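Local coordinates for protein arylmalonate decarboxylase (Bordetella bronchiseptica, PDB 3IXL) that catalyses the decarboxylation of 2-aryl-2-methylmalonates to 2-arylpropionates, releasing carbon dioxide, at residues A50-V55 against T75-Y80; S71-S76 against A214-A219; A84-L89 against C101-T106. The protein carries 2 engineered substitutions. All coordinates share one frame; numbering follows the deposited sequence.

Interaction 1 of 3, residues A50-V55 against T75-Y80. With PAC (2-phenylacetic acid), chain C.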
ATOM      1  N   ALA A  50      -9.480  13.615  -9.921  1.00 10.24           N
ATOM      2  CA  ALA A  50      -9.821  13.331 -11.319  1.00 10.49           C
ATOM      3  C   ALA A  50     -10.155  11.863 -11.614  1.00 10.74           C
ATOM      4  O   ALA A  50     -10.734  11.559 -12.658  1.00 11.38           O
ATOM      5  CB  ALA A  50      -8.729  13.819 -12.254  1.00 10.77           C
ATOM      6  N   VAL A  51      -9.784  10.953 -10.712  1.00  9.77           N
ATOM      7  CA  VAL A  51     -10.035   9.521 -10.934  1.00  9.94           C
ATOM      8  C   VAL A  51     -10.819   8.826  -9.824  1.00  9.52           C
ATOM      9  O   VAL A  51     -11.311   7.711 -10.026  1.00  9.03           O
ATOM     10  CB  VAL A  51      -8.729   8.711 -11.198  1.00  9.77           C
ATOM     11  CG1 VAL A  51      -8.050   9.191 -12.470  1.00 10.97           C
ATOM     12  CG2 VAL A  51      -7.785   8.752  -9.990  1.00 11.00           C
ATOM     13  N   ILE A  52     -10.924   9.460  -8.655  1.00  8.74           N
ATOM     14  CA  ILE A  52     -11.488   8.784  -7.482  1.00  9.51           C
ATOM     15  C   ILE A  52     -12.914   8.278  -7.730  1.00  9.79           C
ATOM     16  O   ILE A  52     -13.312   7.239  -7.209  1.00  9.99           O
ATOM     17  CB  ILE A  52     -11.415   9.673  -6.208  1.00  9.63           C
ATOM     18  CG1 ILE A  52     -11.841   8.907  -4.948  1.00  9.86           C
ATOM     19  CG2 ILE A  52     -12.289  10.914  -6.361  1.00 10.00           C
ATOM     20  CD1 ILE A  52     -10.897   7.792  -4.536  1.00 10.85           C
ATOM     21  N   GLU A  53     -13.668   9.009  -8.547  1.00 10.66           N
ATOM     22  CA  GLU A  53     -15.062   8.661  -8.795  1.00 11.33           C
ATOM     23  C   GLU A  53     -15.227   7.398  -9.628  1.00 11.23           C
ATOM     24  O   GLU A  53     -16.314   6.815  -9.653  1.00 12.29           O
ATOM     25  CB  GLU A  53     -15.779   9.822  -9.477  1.00 11.55           C
ATOM     26  CG  GLU A  53     -15.821  11.068  -8.607  1.00 13.90           C
ATOM     27  CD  GLU A  53     -16.221  12.310  -9.373  1.00 16.52           C
ATOM     28  OE1 GLU A  53     -17.125  13.015  -8.889  1.00 18.94           O
ATOM     29  OE2 GLU A  53     -15.640  12.586 -10.441  1.00 17.67           O
ATOM     30  N   SER A  54     -14.161   6.984 -10.308  1.00 10.50           N
ATOM     31  CA  SER A  54     -14.205   5.802 -11.165  1.00 10.73           C
ATOM     32  C   SER A  54     -13.884   4.501 -10.444  1.00 10.21           C
ATOM     33  O   SER A  54     -14.023   3.433 -11.021  1.00 10.01           O
ATOM     34  CB  SER A  54     -13.268   5.969 -12.360  1.00 10.63           C
ATOM     35  OG  SER A  54     -11.902   5.945 -11.964  1.00 12.79           O
ATOM     36  N   VAL A  55     -13.442   4.596  -9.195  1.00 10.04           N
ATOM     37  CA  VAL A  55     -13.039   3.413  -8.446  1.00  9.68           C
ATOM     38  C   VAL A  55     -14.137   2.348  -8.411  1.00 10.22           C
ATOM     39  O   VAL A  55     -13.876   1.178  -8.684  1.00 10.23           O
ATOM     40  CB  VAL A  55     -12.541   3.779  -7.033  1.00  9.71           C
ATOM     41  CG1 VAL A  55     -12.410   2.524  -6.156  1.00  8.86           C
ATOM     42  CG2 VAL A  55     -11.203   4.509  -7.137  1.00  9.69           C
ATOM     43  N   THR A  75      -2.289   3.858  -1.844  1.00  6.28           N
ATOM     44  CA  THR A  75      -2.357   4.285  -0.453  1.00  6.51           C
ATOM     45  C   THR A  75      -2.983   5.673  -0.396  1.00  6.68           C
ATOM     46  O   THR A  75      -3.993   5.889   0.287  1.00  5.80           O
ATOM     47  CB  THR A  75      -0.950   4.319   0.206  1.00  6.74           C
ATOM     48  OG1 THR A  75      -0.064   3.390  -0.443  1.00  6.37           O
ATOM     49  CG2 THR A  75      -1.047   3.992   1.693  1.00  7.23           C
ATOM     50  N   SER A  76      -2.401   6.608  -1.139  1.00  6.26           N
ATOM     51  CA  SER A  76      -2.822   7.998  -1.026  1.00  6.68           C
ATOM     52  C   SER A  76      -4.225   8.267  -1.572  1.00  7.21           C
ATOM     53  O   SER A  76      -4.956   9.087  -1.020  1.00  7.16           O
ATOM     54  CB  SER A  76      -1.760   8.951  -1.591  1.00  7.20           C
ATOM     55  OG  SER A  76      -1.455   8.646  -2.937  1.00  8.04           O
ATOM     56  N   LEU A  77      -4.616   7.559  -2.626  1.00  7.81           N
ATOM     57  CA  LEU A  77      -5.978   7.690  -3.146  1.00  8.44           C
ATOM     58  C   LEU A  77      -6.986   7.293  -2.075  1.00  8.29           C
ATOM     59  O   LEU A  77      -8.106   7.820  -2.038  1.00  9.09           O
ATOM     60  CB  LEU A  77      -6.148   6.798  -4.377  1.00  9.49           C
ATOM     61  CG  LEU A  77      -7.225   6.951  -5.425  1.00 13.36           C
ATOM     62  CD1 LEU A  77      -7.460   8.393  -5.812  1.00 12.82           C
ATOM     63  CD2 LEU A  77      -6.691   6.200  -6.616  1.00 14.39           C
ATOM     64  N   SER A  78      -6.588   6.363  -1.201  1.00  7.63           N
ATOM     65  CA  SER A  78      -7.467   5.886  -0.140  1.00  7.35           C
ATOM     66  C   SER A  78      -7.347   6.611   1.213  1.00  7.16           C
ATOM     67  O   SER A  78      -8.290   6.554   1.998  1.00  7.54           O
ATOM     68  CB  SER A  78      -7.390   4.359   0.014  1.00  7.95           C
ATOM     69  OG  SER A  78      -6.067   3.890   0.236  1.00  6.78           O
ATOM     70  N   PHE A  79      -6.244   7.325   1.459  1.00  6.66           N
ATOM     71  CA  PHE A  79      -6.110   8.081   2.720  1.00  6.53           C
ATOM     72  C   PHE A  79      -6.276   9.600   2.619  1.00  6.49           C
ATOM     73  O   PHE A  79      -6.389  10.260   3.662  1.00  6.94           O
ATOM     74  CB  PHE A  79      -4.839   7.700   3.533  1.00  6.52           C
ATOM     75  CG  PHE A  79      -3.515   8.198   2.953  1.00  6.24           C
ATOM     76  CD1 PHE A  79      -3.241   9.568   2.810  1.00  6.17           C
ATOM     77  CD2 PHE A  79      -2.524   7.286   2.608  1.00  6.05           C
ATOM     78  CE1 PHE A  79      -2.027  10.006   2.284  1.00  6.92           C
ATOM     79  CE2 PHE A  79      -1.298   7.706   2.096  1.00  6.24           C
ATOM     80  CZ  PHE A  79      -1.045   9.067   1.933  1.00  6.58           C
ATOM     81  N   TYR A  80      -6.286  10.160   1.407  1.00  6.90           N
ATOM     82  CA  TYR A  80      -6.159  11.622   1.292  1.00  7.35           C
ATOM     83  C   TYR A  80      -7.310  12.430   1.869  1.00  7.95           C
ATOM     84  O   TYR A  80      -7.167  13.631   2.101  1.00  8.41           O
ATOM     85  CB  TYR A  80      -5.845  12.086  -0.130  1.00  7.56           C
ATOM     86  CG  TYR A  80      -6.998  12.186  -1.123  1.00  7.48           C
ATOM     87  CD1 TYR A  80      -7.624  11.042  -1.629  1.00  8.88           C
ATOM     88  CD2 TYR A  80      -7.399  13.428  -1.628  1.00  7.86           C
ATOM     89  CE1 TYR A  80      -8.640  11.140  -2.573  1.00  8.50           C
ATOM     90  CE2 TYR A  80      -8.403  13.532  -2.586  1.00  9.17           C
ATOM     91  CZ  TYR A  80      -9.026  12.384  -3.050  1.00  8.08           C
ATOM     92  OH  TYR A  80     -10.016  12.477  -4.013  1.00  9.93           O
TER
HETATM   93  C1  PAC C5000       0.321   5.556  -3.387  1.00  7.51           C
HETATM   94  C2  PAC C5000       0.534   6.028  -4.813  1.00 10.86           C
HETATM   95  C1' PAC C5000       0.804   5.037  -5.928  1.00 10.30           C
HETATM   96  C2' PAC C5000       1.555   5.521  -7.003  1.00 11.27           C
HETATM   97  C3' PAC C5000       1.856   4.704  -8.092  1.00 11.25           C
HETATM   98  C4' PAC C5000       1.397   3.391  -8.111  1.00 10.46           C
HETATM   99  C5' PAC C5000       0.647   2.895  -7.037  1.00 11.27           C
HETATM  100  C6' PAC C5000       0.338   3.714  -5.946  1.00  9.88           C
HETATM  101  O1  PAC C5000       0.402   4.343  -3.045  1.00  6.87           O
HETATM  102  O2  PAC C5000       0.059   6.472  -2.557  1.00  8.56           O

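Interaction 2 of 3, residues S71-S76 against A214-A219. Engineered in segment 71-76: Cys-74 (natural residue Gly). With PAC (2-phenylacetic acid), chain C.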
ATOM      1  N   SER A  71      -9.019  -5.078  -4.360  1.00  5.67           N
ATOM      2  CA  SER A  71      -8.270  -4.098  -3.580  1.00  5.81           C
ATOM      3  C   SER A  71      -7.972  -2.861  -4.400  1.00  5.95           C
ATOM      4  O   SER A  71      -7.501  -2.962  -5.537  1.00  5.84           O
ATOM      5  CB  SER A  71      -6.947  -4.684  -3.088  1.00  5.76           C
ATOM      6  OG  SER A  71      -6.207  -3.660  -2.434  1.00  7.05           O
ATOM      7  N   LEU A  72      -8.238  -1.696  -3.822  1.00  5.42           N
ATOM      8  CA  LEU A  72      -7.770  -0.446  -4.396  1.00  6.08           C
ATOM      9  C   LEU A  72      -6.305  -0.294  -4.000  1.00  5.52           C
ATOM     10  O   LEU A  72      -5.988   0.031  -2.847  1.00  5.60           O
ATOM     11  CB  LEU A  72      -8.600   0.741  -3.890  1.00  5.99           C
ATOM     12  CG  LEU A  72      -8.101   2.126  -4.308  1.00  7.40           C
ATOM     13  CD1 LEU A  72      -8.026   2.268  -5.823  1.00  8.17           C
ATOM     14  CD2 LEU A  72      -8.984   3.229  -3.746  1.00  7.95           C
ATOM     15  N   MET A  73      -5.420  -0.548  -4.963  1.00  5.23           N
ATOM     16  CA  MET A  73      -3.983  -0.605  -4.713  1.00  5.38           C
ATOM     17  C   MET A  73      -3.302   0.761  -4.857  1.00  5.97           C
ATOM     18  O   MET A  73      -2.380   0.944  -5.662  1.00  6.43           O
ATOM     19  CB  MET A  73      -3.336  -1.668  -5.598  1.00  5.86           C
ATOM     20  CG  MET A  73      -3.740  -3.081  -5.200  1.00  5.47           C
ATOM     21  SD  MET A  73      -2.964  -3.672  -3.679  1.00  6.62           S
ATOM     22  CE  MET A  73      -1.310  -3.994  -4.322  1.00  7.49           C
ATOM     23  N   CYS A  74      -3.777   1.714  -4.057  1.00  6.56           N
ATOM     24  CA  CYS A  74      -3.151   3.028  -3.941  1.00  6.83           C
ATOM     25  C   CYS A  74      -3.380   3.532  -2.533  1.00  6.54           C
ATOM     26  O   CYS A  74      -4.516   3.597  -2.063  1.00  6.35           O
ATOM     27  CB  CYS A  74      -3.727   4.025  -4.944  1.00  7.44           C
ATOM     28  SG  CYS A  74      -2.949   5.665  -4.817  1.00 10.18           S
ATOM     29  N   THR A  75      -2.289   3.858  -1.844  1.00  6.28           N
ATOM     30  CA  THR A  75      -2.357   4.285  -0.453  1.00  6.51           C
ATOM     31  C   THR A  75      -2.983   5.673  -0.396  1.00  6.68           C
ATOM     32  O   THR A  75      -3.993   5.889   0.287  1.00  5.80           O
ATOM     33  CB  THR A  75      -0.950   4.319   0.206  1.00  6.74           C
ATOM     34  OG1 THR A  75      -0.064   3.390  -0.443  1.00  6.37           O
ATOM     35  CG2 THR A  75      -1.047   3.992   1.693  1.00  7.23           C
ATOM     36  N   SER A  76      -2.401   6.608  -1.139  1.00  6.26           N
ATOM     37  CA  SER A  76      -2.822   7.998  -1.026  1.00  6.68           C
ATOM     38  C   SER A  76      -4.225   8.267  -1.572  1.00  7.21           C
ATOM     39  O   SER A  76      -4.956   9.087  -1.020  1.00  7.16           O
ATOM     40  CB  SER A  76      -1.760   8.951  -1.591  1.00  7.20           C
ATOM     41  OG  SER A  76      -1.455   8.646  -2.937  1.00  8.04           O
ATOM     42  N   ALA A 214       2.417  -4.737   1.322  1.00  5.30           N
ATOM     43  CA  ALA A 214       1.301  -4.845   2.274  1.00  5.22           C
ATOM     44  C   ALA A 214      -0.029  -4.990   1.537  1.00  5.05           C
ATOM     45  O   ALA A 214      -0.889  -5.748   1.973  1.00  5.67           O
ATOM     46  CB  ALA A 214       1.260  -3.644   3.211  1.00  5.52           C
ATOM     47  N   GLY A 215      -0.186  -4.280   0.417  1.00  5.12           N
ATOM     48  CA  GLY A 215      -1.405  -4.411  -0.391  1.00  4.58           C
ATOM     49  C   GLY A 215      -1.625  -5.848  -0.839  1.00  4.29           C
ATOM     50  O   GLY A 215      -2.745  -6.367  -0.768  1.00  5.22           O
ATOM     51  N   PHE A 216      -0.558  -6.497  -1.300  1.00  4.76           N
ATOM     52  CA  PHE A 216      -0.648  -7.905  -1.682  1.00  4.97           C
ATOM     53  C   PHE A 216      -0.975  -8.801  -0.503  1.00  5.34           C
ATOM     54  O   PHE A 216      -1.856  -9.640  -0.590  1.00  6.25           O
ATOM     55  CB  PHE A 216       0.643  -8.372  -2.367  1.00  5.52           C
ATOM     56  CG  PHE A 216       0.727  -7.964  -3.804  1.00  4.86           C
ATOM     57  CD1 PHE A 216       1.336  -6.774  -4.171  1.00  5.83           C
ATOM     58  CD2 PHE A 216       0.143  -8.757  -4.791  1.00  6.00           C
ATOM     59  CE1 PHE A 216       1.380  -6.376  -5.504  1.00  7.03           C
ATOM     60  CE2 PHE A 216       0.180  -8.376  -6.130  1.00  7.14           C
ATOM     61  CZ  PHE A 216       0.790  -7.187  -6.489  1.00  7.05           C
ATOM     62  N   TRP A 217      -0.260  -8.603   0.598  1.00  5.32           N
ATOM     63  CA  TRP A 217      -0.463  -9.397   1.804  1.00  5.76           C
ATOM     64  C   TRP A 217      -1.921  -9.306   2.255  1.00  5.55           C
ATOM     65  O   TRP A 217      -2.556 -10.304   2.601  1.00  5.93           O
ATOM     66  CB  TRP A 217       0.481  -8.865   2.890  1.00  5.97           C
ATOM     67  CG  TRP A 217       0.252  -9.448   4.250  1.00  6.76           C
ATOM     68  CD1 TRP A 217       0.740 -10.628   4.729  1.00  8.54           C
ATOM     69  CD2 TRP A 217      -0.498  -8.856   5.315  1.00  9.02           C
ATOM     70  NE1 TRP A 217       0.320 -10.817   6.031  1.00  9.35           N
ATOM     71  CE2 TRP A 217      -0.443  -9.742   6.410  1.00  9.06           C
ATOM     72  CE3 TRP A 217      -1.222  -7.665   5.444  1.00  8.59           C
ATOM     73  CZ2 TRP A 217      -1.092  -9.473   7.622  1.00 10.08           C
ATOM     74  CZ3 TRP A 217      -1.865  -7.400   6.647  1.00  9.89           C
ATOM     75  CH2 TRP A 217      -1.794  -8.300   7.717  1.00  9.82           C
ATOM     76  N   ASP A 218      -2.453  -8.094   2.233  1.00  5.59           N
ATOM     77  CA  ASP A 218      -3.795  -7.815   2.719  1.00  6.02           C
ATOM     78  C   ASP A 218      -4.866  -8.368   1.785  1.00  6.21           C
ATOM     79  O   ASP A 218      -5.896  -8.870   2.250  1.00  6.68           O
ATOM     80  CB  ASP A 218      -3.932  -6.299   2.882  1.00  5.93           C
ATOM     81  CG  ASP A 218      -5.321  -5.866   3.264  1.00  7.10           C
ATOM     82  OD1 ASP A 218      -5.996  -5.228   2.415  1.00  7.73           O
ATOM     83  OD2 ASP A 218      -5.711  -6.117   4.429  1.00  7.24           O
ATOM     84  N   ALA A 219      -4.631  -8.282   0.473  1.00  6.48           N
ATOM     85  CA  ALA A 219      -5.560  -8.856  -0.499  1.00  6.43           C
ATOM     86  C   ALA A 219      -5.601 -10.376  -0.379  1.00  6.61           C
ATOM     87  O   ALA A 219      -6.672 -10.988  -0.434  1.00  7.30           O
ATOM     88  CB  ALA A 219      -5.166  -8.449  -1.907  1.00  6.81           C
TER
HETATM   89  C1  PAC C5000       0.321   5.556  -3.387  1.00  7.51           C
HETATM   90  C2  PAC C5000       0.534   6.028  -4.813  1.00 10.86           C
HETATM   91  C1' PAC C5000       0.804   5.037  -5.928  1.00 10.30           C
HETATM   92  C2' PAC C5000       1.555   5.521  -7.003  1.00 11.27           C
HETATM   93  C3' PAC C5000       1.856   4.704  -8.092  1.00 11.25           C
HETATM   94  C4' PAC C5000       1.397   3.391  -8.111  1.00 10.46           C
HETATM   95  C5' PAC C5000       0.647   2.895  -7.037  1.00 11.27           C
HETATM   96  C6' PAC C5000       0.338   3.714  -5.946  1.00  9.88           C
HETATM   97  O1  PAC C5000       0.402   4.343  -3.045  1.00  6.87           O
HETATM   98  O2  PAC C5000       0.059   6.472  -2.557  1.00  8.56           O
HETATM   99  O   HOH W   1      -4.893  -4.660  -0.224  1.00  7.27           O

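Interaction 3 of 3, residues A84-L89 against C101-T106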
ATOM      1  N   ALA A  84     -12.527   8.122   7.601  1.00  8.36           N
ATOM      2  CA  ALA A  84     -13.930   7.853   7.289  1.00  8.31           C
ATOM      3  C   ALA A  84     -14.113   7.578   5.795  1.00  8.08           C
ATOM      4  O   ALA A  84     -14.873   6.679   5.420  1.00  8.68           O
ATOM      5  CB  ALA A  84     -14.833   8.999   7.722  1.00  8.88           C
ATOM      6  N   PHE A  85     -13.427   8.337   4.942  1.00  7.76           N
ATOM      7  CA  PHE A  85     -13.584   8.125   3.498  1.00  7.44           C
ATOM      8  C   PHE A  85     -12.989   6.790   3.052  1.00  7.33           C
ATOM      9  O   PHE A  85     -13.554   6.112   2.205  1.00  7.69           O
ATOM     10  CB  PHE A  85     -13.010   9.271   2.660  1.00  7.81           C
ATOM     11  CG  PHE A  85     -13.090   9.028   1.177  1.00  7.34           C
ATOM     12  CD1 PHE A  85     -14.304   9.118   0.513  1.00  8.99           C
ATOM     13  CD2 PHE A  85     -11.953   8.676   0.456  1.00  8.84           C
ATOM     14  CE1 PHE A  85     -14.386   8.877  -0.850  1.00  9.18           C
ATOM     15  CE2 PHE A  85     -12.022   8.437  -0.908  1.00  9.37           C
ATOM     16  CZ  PHE A  85     -13.247   8.527  -1.565  1.00  9.15           C
ATOM     17  N   ASN A  86     -11.847   6.413   3.616  1.00  6.88           N
ATOM     18  CA  ASN A  86     -11.293   5.093   3.342  1.00  6.97           C
ATOM     19  C   ASN A  86     -12.337   4.012   3.619  1.00  7.57           C
ATOM     20  O   ASN A  86     -12.572   3.129   2.787  1.00  7.50           O
ATOM     21  CB  ASN A  86     -10.020   4.865   4.164  1.00  6.72           C
ATOM     22  CG  ASN A  86      -9.390   3.516   3.891  1.00  7.59           C
ATOM     23  OD1 ASN A  86      -9.137   3.156   2.734  1.00  7.57           O
ATOM     24  ND2 ASN A  86      -9.133   2.763   4.947  1.00  8.87           N
ATOM     25  N   ALA A  87     -13.002   4.114   4.765  1.00  7.75           N
ATOM     26  CA  ALA A  87     -14.023   3.135   5.137  1.00  8.64           C
ATOM     27  C   ALA A  87     -15.243   3.206   4.208  1.00  9.06           C
ATOM     28  O   ALA A  87     -15.751   2.167   3.777  1.00  9.70           O
ATOM     29  CB  ALA A  87     -14.441   3.342   6.593  1.00  8.89           C
ATOM     30  N   ALA A  88     -15.698   4.424   3.897  1.00  8.54           N
ATOM     31  CA  ALA A  88     -16.894   4.612   3.070  1.00  8.49           C
ATOM     32  C   ALA A  88     -16.674   4.141   1.639  1.00  8.44           C
ATOM     33  O   ALA A  88     -17.565   3.554   1.017  1.00  8.74           O
ATOM     34  CB  ALA A  88     -17.342   6.063   3.086  1.00  8.87           C
ATOM     35  N   LEU A  89     -15.482   4.405   1.117  1.00  8.24           N
ATOM     36  CA  LEU A  89     -15.127   3.944  -0.217  1.00  8.88           C
ATOM     37  C   LEU A  89     -15.113   2.417  -0.273  1.00  8.76           C
ATOM     38  O   LEU A  89     -15.611   1.829  -1.240  1.00  8.36           O
ATOM     39  CB  LEU A  89     -13.771   4.518  -0.643  1.00  9.51           C
ATOM     40  CG  LEU A  89     -13.306   4.138  -2.050  1.00 10.57           C
ATOM     41  CD1 LEU A  89     -14.291   4.623  -3.102  1.00 11.74           C
ATOM     42  CD2 LEU A  89     -11.921   4.714  -2.309  1.00 10.58           C
ATOM     43  N   CYS A 101     -13.856  -6.378  -0.247  1.00  6.92           N
ATOM     44  CA  CYS A 101     -13.089  -5.281  -0.808  1.00  7.21           C
ATOM     45  C   CYS A 101     -12.189  -4.679   0.249  1.00  6.51           C
ATOM     46  O   CYS A 101     -12.490  -4.698   1.446  1.00  7.87           O
ATOM     47  CB  CYS A 101     -14.018  -4.205  -1.357  1.00  7.31           C
ATOM     48  SG  CYS A 101     -14.943  -4.724  -2.826  1.00  8.71           S
ATOM     49  N   THR A 102     -11.071  -4.136  -0.211  1.00  6.58           N
ATOM     50  CA  THR A 102     -10.111  -3.501   0.675  1.00  6.12           C
ATOM     51  C   THR A 102      -9.358  -2.403  -0.064  1.00  6.11           C
ATOM     52  O   THR A 102      -9.597  -2.165  -1.249  1.00  5.93           O
ATOM     53  CB  THR A 102      -9.160  -4.547   1.294  1.00  6.07           C
ATOM     54  OG1 THR A 102      -8.390  -3.929   2.330  1.00  6.55           O
ATOM     55  CG2 THR A 102      -8.251  -5.192   0.227  1.00  6.95           C
ATOM     56  N   THR A 103      -8.479  -1.706   0.649  1.00  6.02           N
ATOM     57  CA  THR A 103      -7.660  -0.644   0.062  1.00  5.59           C
ATOM     58  C   THR A 103      -6.238  -0.768   0.600  1.00  5.20           C
ATOM     59  O   THR A 103      -6.003  -1.384   1.650  1.00  5.63           O
ATOM     60  CB  THR A 103      -8.130   0.771   0.436  1.00  6.47           C
ATOM     61  OG1 THR A 103      -7.830   1.030   1.815  1.00  6.75           O
ATOM     62  CG2 THR A 103      -9.626   0.991   0.147  1.00  7.25           C
ATOM     63  N   MET A 104      -5.295  -0.156  -0.113  1.00  4.74           N
ATOM     64  CA  MET A 104      -3.908  -0.162   0.313  1.00  5.16           C
ATOM     65  C   MET A 104      -3.711   0.573   1.647  1.00  5.17           C
ATOM     66  O   MET A 104      -2.801   0.238   2.405  1.00  4.83           O
ATOM     67  CB  MET A 104      -3.023   0.414  -0.797  1.00  5.07           C
ATOM     68  CG  MET A 104      -1.523   0.357  -0.547  1.00  5.94           C
ATOM     69  SD  MET A 104      -0.644   0.762  -2.068  1.00  6.49           S
ATOM     70  CE  MET A 104      -0.707  -0.809  -2.915  1.00  7.04           C
ATOM     71  N   SER A 105      -4.558   1.557   1.946  1.00  4.95           N
ATOM     72  CA  SER A 105      -4.487   2.183   3.276  1.00  5.38           C
ATOM     73  C   SER A 105      -4.913   1.225   4.384  1.00  5.72           C
ATOM     74  O   SER A 105      -4.275   1.167   5.438  1.00  5.66           O
ATOM     75  CB  SER A 105      -5.319   3.457   3.335  1.00  5.56           C
ATOM     76  OG  SER A 105      -4.666   4.506   2.641  1.00  6.69           O
ATOM     77  N   THR A 106      -5.997   0.481   4.170  1.00  5.38           N
ATOM     78  CA  THR A 106      -6.384  -0.548   5.126  1.00  6.13           C
ATOM     79  C   THR A 106      -5.284  -1.598   5.252  1.00  5.69           C
ATOM     80  O   THR A 106      -4.984  -2.074   6.350  1.00  6.55           O
ATOM     81  CB  THR A 106      -7.691  -1.189   4.691  1.00  6.14           C
ATOM     82  OG1 THR A 106      -8.729  -0.223   4.854  1.00  8.04           O
ATOM     83  CG2 THR A 106      -8.014  -2.453   5.491  1.00  7.57           C
TER

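Interaction 1 of 3, residues A50-V55 against T75-Y80
Val-51 O is gripped twice by Ser-54, whose OG donates to it over 2.7 Å. Ser-54 N adds a second bond to Val-51 O at 3.0 Å. The hydroxyl arrives in the carbonyl plane, on a lone pair, and the two bonds together tie the turn after helix 45-51 where its apolar side chains face helix 75-79. Across the contact, Val-51 CG2 lies 4.2 Å from Leu-77 CD1. Helix 75-79 carries part of the dioxyanion hole of arylmalonate decarboxylase, a member of the aspartate/glutamate racemase clan: its first residues hold the carboxylate of bound phenylacetic acid. Ser-76 holds ligand O2 from both backbone and side chain, with N at 2.8 Å (N-H...O angle 155°) and OG at 2.7 Å. Thr-75 treats O1 likewise; its N donates over 3.0 Å at 161°, and its OG1 also donates. Tyr-126 and Gly-189 add further bonds to the ligand, while Tyr-48 is bonded to Ser-76 OG in a second shell.

Behind this polar end the contact is apolar. Ile-52 and Leu-77 run past each other in opposite directions, Ile-52 CD1 meeting Leu-77 CD1 at 3.7 Å. Ile-52 CG1 is anti to the backbone N (chi1 -173°), and from it CD1 reaches Leu-77 and also comes near the edge of the Tyr-80 ring, while the other branch, CG2, lies 3.6 Å from Tyr-80 OH. That hydroxyl is hydrogen-bonded to Asp-49. Leu-77 O, buried here without a hydrogen-bonding partner in the model, lies in the plane of the Tyr-80 ring at its edge.

Interaction 2 of 3, residues S71-S76 against A214-A219
Met-73 and Phe-216 set their side chains at about a right angle, the methionine reaching across to helix 211-222 and the ring turning back to meet its tip. Bends at chi2 (-74°) and chi3 (-75°) curl the Met-73 chain, laying SD 3.7 Å from Gly-215 CA, where the sulfur rests on bare backbone. CE then continues to Phe-216 CE1 at 3.8 Å and approaches that ring obliquely. The first side-chain bond of Phe-216 points away from 71-76, yet its ring end comes nearer and also meets Phe-33 edge-to-face. One helical turn further on, Ser-71 CB faces Ala-219 CB at 4.3 Å.

A water bridges the polar side of the interface: it accepts from Ser-71 OG (2.8 Å) and donates to Gly-215 O (2.8 Å) and Asp-218 OD1 (2.9 Å). Asp-218 is further held by Thr-102 and by a salt bridge to Arg-221.

Met-73 centres an inverse gamma turn that ends strand 67-72. Beyond it, the engineered Cys-74 at the N-cap points SG to within 3.5 Å of C2 of phenylacetic acid. A helix covering a parallel sheet, with the ligand beyond the C-terminal end of a strand, is the alpha/beta architecture expected of the aspartate/glutamate racemase clan.

Interaction 3 of 3, residues A84-L89 against C101-T106
Asn-86 presents its side-chain amide to two threonines at the start of helix 104-114, and each half of the amide finds a hydroxyl. Its OD1 accepts from Thr-103 OG1 over 2.7 Å; the C=O...donor angle of 131°, with the donor in the carbonyl plane, places the bond on a lone pair. Its ND2 donates to Thr-106 OG1 over 3.0 Å at 154°, the partner standing slightly tilted from the amide plane. CG anti to the backbone N carries the amide outward from helix 83-97 to span the two hydroxyls.

Thr-103 is the N-cap, and its OG1 works in both directions: besides donating to Asn-86, it accepts from Thr-106 N over 3.0 Å in a nearly straight bond of 173°. Asn-86 thus acts as a second shell to the cap. Between the two threonines, Ser-105 contributes only CB, 3.9 Å from Asn-86 OD1; its OG turns to Ser-78 on helix 75-79.

The 3.4 Å approach of Thr-103 CG2 to Asn-86 OD1 adds an apolar neighbour to the acceptor side. With Thr-103 OG1 donating to one end and Thr-106 OG1 accepting from the other, the bonds fit the amide as modelled, and being held at both ends limits its rotation.

Overall arrangement
From the N terminus, interaction 1 closes first, bringing 50-55 against 75-80 across the loop that holds helix 55-64 and strand 67-72. Interaction 2 opens on that strand, sharing Thr-75 and Ser-76 with interaction 1, and closes a much longer loop at helix 211-222, so the two overlap along the chain. Interaction 3, closing a short loop from helix 83-97 to strand 101-103, is nested inside the loop closed by interaction 2. Strands 67-72 and 101-103 are neighbours in one parallel sheet, and Leu-72 O to Met-104 N (2.8 Å) joins interactions 2 and 3. Ser-78 OG and Ser-105 OG, 2.9 Å apart, probably form a hydrogen bond that joins interactions 1 and 3.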